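Local coordinates for protein AlyGC (Glaciecola chathamensis, PDB 5GKD) that probably cleaves alginate by beta-elimination, as a calcium-binding marine bacterial lyase of polysaccharide lyase family 6, at residues A[642-647]-A[674-679]. Numbering follows the deposited sequence.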
loop_
_atom_site.group_PDB
_atom_site.type_symbol
_atom_site.label_atom_id
_atom_site.label_comp_id
_atom_site.label_asym_id
_atom_site.label_seq_id
_atom_site.Cartn_x
_atom_site.Cartn_y
_atom_site.Cartn_z
ATOM N N ASN A 642 -32.774 -0.706 -10.161
ATOM C CA ASN A 642 -33.265 -0.120 -11.405
ATOM C C ASN A 642 -32.150 0.061 -12.425
ATOM O O ASN A 642 -32.167 1.005 -13.208
ATOM C CB ASN A 642 -33.984 1.208 -11.140
ATOM C CG ASN A 642 -35.261 1.025 -10.346
ATOM O OD1 ASN A 642 -36.270 0.638 -10.922
ATOM N ND2 ASN A 642 -35.228 1.269 -9.023
ATOM N N ASN A 643 -31.183 -0.845 -12.424
ATOM C CA ASN A 643 -30.079 -0.801 -13.369
ATOM C C ASN A 643 -30.281 -1.850 -14.452
ATOM O O ASN A 643 -30.989 -2.837 -14.271
ATOM C CB ASN A 643 -28.724 -1.051 -12.681
ATOM C CG ASN A 643 -28.485 -0.151 -11.489
ATOM O OD1 ASN A 643 -28.198 1.040 -11.628
ATOM N ND2 ASN A 643 -28.600 -0.717 -10.310
ATOM N N ILE A 644 -29.600 -1.644 -15.568
ATOM C CA ILE A 644 -29.518 -2.621 -16.637
ATOM C C ILE A 644 -28.056 -2.974 -16.812
ATOM O O ILE A 644 -27.233 -2.097 -17.100
ATOM C CB ILE A 644 -30.122 -2.095 -17.949
ATOM C CG1 ILE A 644 -31.621 -1.848 -17.785
ATOM C CG2 ILE A 644 -29.862 -3.068 -19.093
ATOM C CD1 ILE A 644 -31.958 -0.479 -17.233
ATOM N N PHE A 645 -27.731 -4.247 -16.638
ATOM C CA PHE A 645 -26.374 -4.750 -16.784
ATOM C C PHE A 645 -26.350 -5.730 -17.950
ATOM O O PHE A 645 -27.054 -6.744 -17.914
ATOM C CB PHE A 645 -25.895 -5.445 -15.498
ATOM C CG PHE A 645 -26.080 -4.638 -14.218
ATOM C CD1 PHE A 645 -25.357 -3.470 -13.987
ATOM C CD2 PHE A 645 -26.909 -5.103 -13.208
ATOM C CE1 PHE A 645 -25.498 -2.756 -12.795
ATOM C CE2 PHE A 645 -27.061 -4.393 -12.013
ATOM C CZ PHE A 645 -26.345 -3.217 -11.808
ATOM N N ASN A 646 -25.539 -5.444 -18.977
ATOM C CA ASN A 646 -25.404 -6.322 -20.140
ATOM C C ASN A 646 -23.976 -6.823 -20.285
ATOM O O ASN A 646 -23.029 -6.031 -20.241
ATOM C CB ASN A 646 -25.798 -5.627 -21.455
ATOM C CG ASN A 646 -27.164 -4.975 -21.400
ATOM O OD1 ASN A 646 -28.193 -5.651 -21.491
ATOM N ND2 ASN A 646 -27.181 -3.645 -21.303
ATOM N N GLU A 647 -23.829 -8.128 -20.504
ATOM C CA GLU A 647 -22.532 -8.755 -20.777
ATOM C C GLU A 647 -21.487 -8.333 -19.739
ATOM O O GLU A 647 -20.464 -7.726 -20.051
ATOM C CB GLU A 647 -22.063 -8.421 -22.195
ATOM C CG GLU A 647 -23.020 -8.818 -23.312
ATOM C CD GLU A 647 -22.905 -10.285 -23.710
ATOM O OE1 GLU A 647 -22.017 -11.000 -23.184
ATOM O OE2 GLU A 647 -23.697 -10.722 -24.575
ATOM N N GLU A 674 -31.942 -5.576 -14.325
ATOM C CA GLU A 674 -31.794 -6.598 -15.353
ATOM C C GLU A 674 -30.336 -7.042 -15.413
ATOM O O GLU A 674 -29.435 -6.212 -15.577
ATOM C CB GLU A 674 -32.229 -6.080 -16.727
ATOM C CG GLU A 674 -33.628 -5.492 -16.796
ATOM C CD GLU A 674 -33.951 -4.938 -18.188
ATOM O OE1 GLU A 674 -33.236 -5.293 -19.158
ATOM O OE2 GLU A 674 -34.910 -4.141 -18.306
ATOM N N PHE A 675 -30.108 -8.342 -15.276
ATOM C CA PHE A 675 -28.793 -8.949 -15.457
ATOM C C PHE A 675 -28.869 -9.810 -16.716
ATOM O O PHE A 675 -29.305 -10.961 -16.664
ATOM C CB PHE A 675 -28.380 -9.780 -14.245
ATOM C CG PHE A 675 -28.029 -8.975 -13.022
ATOM C CD1 PHE A 675 -29.026 -8.470 -12.196
ATOM C CD2 PHE A 675 -26.701 -8.783 -12.651
ATOM C CE1 PHE A 675 -28.711 -7.751 -11.057
ATOM C CE2 PHE A 675 -26.382 -8.059 -11.508
ATOM C CZ PHE A 675 -27.390 -7.546 -10.713
ATOM N N ASN A 676 -28.429 -9.253 -17.838
ATOM C CA ASN A 676 -28.546 -9.893 -19.140
ATOM C C ASN A 676 -27.205 -10.471 -19.564
ATOM O O ASN A 676 -26.219 -9.738 -19.685
ATOM C CB ASN A 676 -29.062 -8.901 -20.181
ATOM C CG ASN A 676 -30.381 -8.263 -19.764
ATOM O OD1 ASN A 676 -31.194 -8.894 -19.097
ATOM N ND2 ASN A 676 -30.590 -7.014 -20.144
ATOM N N ASN A 677 -27.177 -11.782 -19.791
ATOM C CA ASN A 677 -26.015 -12.480 -20.325
ATOM C C ASN A 677 -24.757 -12.143 -19.531
ATOM O O ASN A 677 -23.767 -11.643 -20.068
ATOM C CB ASN A 677 -25.840 -12.146 -21.804
ATOM C CG ASN A 677 -27.112 -12.392 -22.603
ATOM O OD1 ASN A 677 -27.690 -13.482 -22.543
ATOM N ND2 ASN A 677 -27.567 -11.374 -23.328
ATOM N N SER A 678 -24.816 -12.418 -18.232
ATOM C CA SER A 678 -23.783 -11.949 -17.317
ATOM C C SER A 678 -23.429 -13.032 -16.305
ATOM O O SER A 678 -24.091 -14.065 -16.192
ATOM C CB SER A 678 -24.223 -10.674 -16.595
ATOM O OG SER A 678 -24.482 -9.617 -17.511
ATOM N N ALA A 679 -22.350 -12.785 -15.580
ATOM C CA ALA A 679 -21.965 -13.645 -14.488
ATOM C C ALA A 679 -22.906 -13.411 -13.305
ATOM O O ALA A 679 -23.524 -12.353 -13.194
ATOM C CB ALA A 679 -20.506 -13.374 -14.109
#
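Phe-645 and Phe-675 meet inside a right-handed parallel beta-helix, the fold of the pectate-lyase-like clan, where strands 644-646 and 674-676 belong to successive coils. Their axes run 4.9 Å apart at 8°, and the bridges set two identical pairs, Phe-645 with Phe-675 and Asn-646 with Asn-676, side by side, with Ile-644 next to Glu-674. The phenyl pair is the tight part: Phe-645 CE2 comes within 3.4 Å of Phe-675 CZ, and the planes meet obliquely, at 49°. Phe-645 CD2 lies over one face of the Phe-675 ring, offset toward its rim. Phe-699 meets Phe-675 in turn, continuing the aromatic row, and Ile-621 touches both rings of the contact. Backbone bonds fix the spacing, as in Asn-676 N to Phe-645 O, at 2.9 Å.

The other face, bearing Ile-644, Glu-674 and the two asparagines, is partly exposed and more loosely joined; Ile-644 CG1 stays 3.9 Å from Glu-674 CD. Asn-676 ND2 donates to Asn-646 OD1 (3.1 Å); OD1 lies nearly in the amide plane of Asn-676, whereas ND2 approaches tilted 30° from the carbonyl plane of Asn-646. The same ND2 reaches Glu-674 OE1, weakly. At the exposed corner, Glu-647, its CG anti to the carbonyl carbon and its chain bent at the second torsion, brings OE2 up to Asn-677 CB, and Lys-650 bridges the two residues by a salt bridge to Glu-647 OE1 and a hydrogen bond to Asn-677 O. At the same turn, Asn-676 O accepts twice: from Glu-647 N, and from Ser-678 OG, 2.8 Å from Asn-676 O and well above the carbonyl plane.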